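Local coordinates for protein glycosyl hydrolase, family 38 (Enterococcus faecalis, PDB 5KBP) that probably hydrolyses alpha-mannosidic linkages as a metal-dependent glycoside hydrolase of family 38, at residues Val9-His14 with Leu227-Gly232. Residues are numbered along the deposited sequence; the frame is centred on the assembly and turned at random.
Sequences VYIVSH and LLMMNG
In Asn-231, CG lies anti to the backbone N (chi1 173°), which puts the amide beside Ser-13. The two side chains lie on the same face of the sheet. Ser-13 OG donates to Asn-231 OD1 at 2.7 Å, from slightly off the plane of the amide. Further hydrogen bonds join Ser-13 OG to His-260 NE2, and Asn-231 ND2 to Gly-197 O and Gln-239 OE1, so partners at both ends of the amide fix its rotation.

His-14 places its ring between its own N and carbonyl carbon (chi1 78°), which brings it over Gly-232. The CA of Gly-232 makes a CH-pi contact with one ring face, 3.9 Å from the centroid. Met-230 approaches obliquely, with CE 3.4 Å from His-14 CD2, while His-14 NE2 is hydrogen-bonded to Tyr-194 O.

Both segments belong to neighbouring parallel strands of the alpha/beta N-terminal domain of family 38. Backbone hydrogen bonds alternate between the strands: Tyr-10 N to Leu-227 O, Met-229 N to Tyr-10 O, Val-12 N to Met-229 O and Asn-231 N to Val-12 O. His-14 N continues the ladder to Asn-231 O at 3.0 Å. Strand 226-231 ends in an inverse gamma turn centred on Asn-231, with a weak hydrogen bond from Gly-232 N to Met-230 O.

On the face of Ser-13, Val-9 CG1 meets Met-229 CG at 3.5 Å, and Ile-11 CG2 lies 3.8 Å from Asn-231 CB. On the other face, Val-12 CG2 touches Leu-228 CD1 at 3.9 Å. Strand 7-13 runs between parallel strands 226-231 and 256-260, with helix 204-219 over Leu-227 and Met-229 and helix 263-270 beside Val-12 and Leu-228.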
loop_
_atom_site.group_PDB
_atom_site.type_symbol
_atom_site.label_atom_id
_atom_site.label_comp_id
_atom_site.label_asym_id
_atom_site.label_seq_id
_atom_site.Cartn_x
_atom_site.Cartn_y
_atom_site.Cartn_z
ATOM N N VAL A 9 -29.780 -22.312 27.417
ATOM C CA VAL A 9 -28.511 -22.358 26.702
ATOM C C VAL A 9 -28.612 -21.395 25.529
ATOM O O VAL A 9 -29.340 -21.655 24.562
ATOM C CB VAL A 9 -28.176 -23.779 26.231
ATOM C CG1 VAL A 9 -26.811 -23.811 25.586
ATOM C CG2 VAL A 9 -28.242 -24.755 27.399
ATOM N N TYR A 10 -27.887 -20.281 25.608
ATOM C CA TYR A 10 -27.926 -19.235 24.591
ATOM C C TYR A 10 -26.781 -19.460 23.610
ATOM O O TYR A 10 -25.606 -19.326 23.971
ATOM C CB TYR A 10 -27.839 -17.852 25.233
ATOM C CG TYR A 10 -28.994 -17.536 26.157
ATOM C CD1 TYR A 10 -29.002 -17.987 27.470
ATOM C CD2 TYR A 10 -30.078 -16.786 25.717
ATOM C CE1 TYR A 10 -30.053 -17.705 28.317
ATOM C CE2 TYR A 10 -31.135 -16.497 26.559
ATOM C CZ TYR A 10 -31.116 -16.958 27.858
ATOM O OH TYR A 10 -32.164 -16.675 28.704
ATOM N N ILE A 11 -27.124 -19.793 22.371
ATOM C CA ILE A 11 -26.149 -20.091 21.328
ATOM C C ILE A 11 -26.050 -18.873 20.418
ATOM O O ILE A 11 -27.000 -18.539 19.701
ATOM C CB ILE A 11 -26.539 -21.352 20.548
ATOM C CG1 ILE A 11 -26.638 -22.541 21.505
ATOM C CG2 ILE A 11 -25.532 -21.626 19.442
ATOM C CD1 ILE A 11 -27.432 -23.701 20.965
ATOM N N VAL A 12 -24.899 -18.208 20.443
ATOM C CA VAL A 12 -24.659 -17.000 19.662
ATOM C C VAL A 12 -23.695 -17.355 18.539
ATOM O O VAL A 12 -22.508 -17.608 18.782
ATOM C CB VAL A 12 -24.107 -15.861 20.529
ATOM C CG1 VAL A 12 -23.746 -14.658 19.665
ATOM C CG2 VAL A 12 -25.116 -15.472 21.600
ATOM N N SER A 13 -24.200 -17.377 17.308
ATOM C CA SER A 13 -23.355 -17.612 16.147
ATOM C C SER A 13 -22.553 -16.358 15.819
ATOM O O SER A 13 -23.062 -15.237 15.903
ATOM C CB SER A 13 -24.200 -18.031 14.945
ATOM O OG SER A 13 -24.848 -19.267 15.189
ATOM N N HIS A 14 -21.293 -16.556 15.446
ATOM C CA HIS A 14 -20.384 -15.446 15.192
ATOM C C HIS A 14 -19.207 -15.965 14.378
ATOM O O HIS A 14 -19.150 -17.139 14.004
ATOM C CB HIS A 14 -19.897 -14.820 16.498
ATOM C CG HIS A 14 -18.818 -15.610 17.171
ATOM N ND1 HIS A 14 -17.478 -15.336 17.001
ATOM C CD2 HIS A 14 -18.881 -16.682 17.996
ATOM C CE1 HIS A 14 -16.762 -16.198 17.701
ATOM N NE2 HIS A 14 -17.589 -17.024 18.316
ATOM N N LEU A 227 -26.754 -19.794 30.197
ATOM C CA LEU A 227 -25.458 -20.265 29.733
ATOM C C LEU A 227 -25.180 -19.735 28.333
ATOM O O LEU A 227 -26.085 -19.659 27.497
ATOM C CB LEU A 227 -25.417 -21.795 29.738
ATOM C CG LEU A 227 -26.012 -22.443 30.992
ATOM C CD1 LEU A 227 -26.347 -23.904 30.741
ATOM C CD2 LEU A 227 -25.059 -22.304 32.164
ATOM N N LEU A 228 -23.923 -19.379 28.080
ATOM C CA LEU A 228 -23.507 -18.774 26.820
ATOM C C LEU A 228 -22.638 -19.756 26.045
ATOM O O LEU A 228 -21.580 -20.172 26.531
ATOM C CB LEU A 228 -22.751 -17.467 27.066
ATOM C CG LEU A 228 -22.307 -16.691 25.823
ATOM C CD1 LEU A 228 -23.502 -16.142 25.063
ATOM C CD2 LEU A 228 -21.351 -15.569 26.198
ATOM N N MET A 229 -23.087 -20.125 24.847
ATOM C CA MET A 229 -22.321 -20.954 23.925
ATOM C C MET A 229 -21.961 -20.108 22.711
ATOM O O MET A 229 -22.850 -19.663 21.977
ATOM C CB MET A 229 -23.110 -22.193 23.501
ATOM C CG MET A 229 -23.515 -23.109 24.644
ATOM S SD MET A 229 -22.116 -23.811 25.533
ATOM C CE MET A 229 -21.259 -24.654 24.207
ATOM N N MET A 230 -20.667 -19.885 22.504
ATOM C CA MET A 230 -20.186 -19.063 21.399
ATOM C C MET A 230 -19.974 -19.953 20.180
ATOM O O MET A 230 -19.008 -20.721 20.118
ATOM C CB MET A 230 -18.905 -18.334 21.795
ATOM C CG MET A 230 -19.107 -17.326 22.916
ATOM S SD MET A 230 -20.285 -16.031 22.473
ATOM C CE MET A 230 -19.444 -15.290 21.076
ATOM N N ASN A 231 -20.876 -19.840 19.204
ATOM C CA ASN A 231 -20.884 -20.711 18.028
ATOM C C ASN A 231 -20.030 -20.075 16.932
ATOM O O ASN A 231 -20.523 -19.454 15.986
ATOM C CB ASN A 231 -22.318 -20.965 17.578
ATOM C CG ASN A 231 -22.400 -21.727 16.274
ATOM O OD1 ASN A 231 -22.978 -21.246 15.302
ATOM N ND2 ASN A 231 -21.818 -22.920 16.244
ATOM N N GLY A 232 -18.721 -20.241 17.070
ATOM C CA GLY A 232 -17.789 -19.698 16.102
ATOM C C GLY A 232 -16.381 -19.701 16.651
ATOM O O GLY A 232 -16.131 -20.103 17.791
#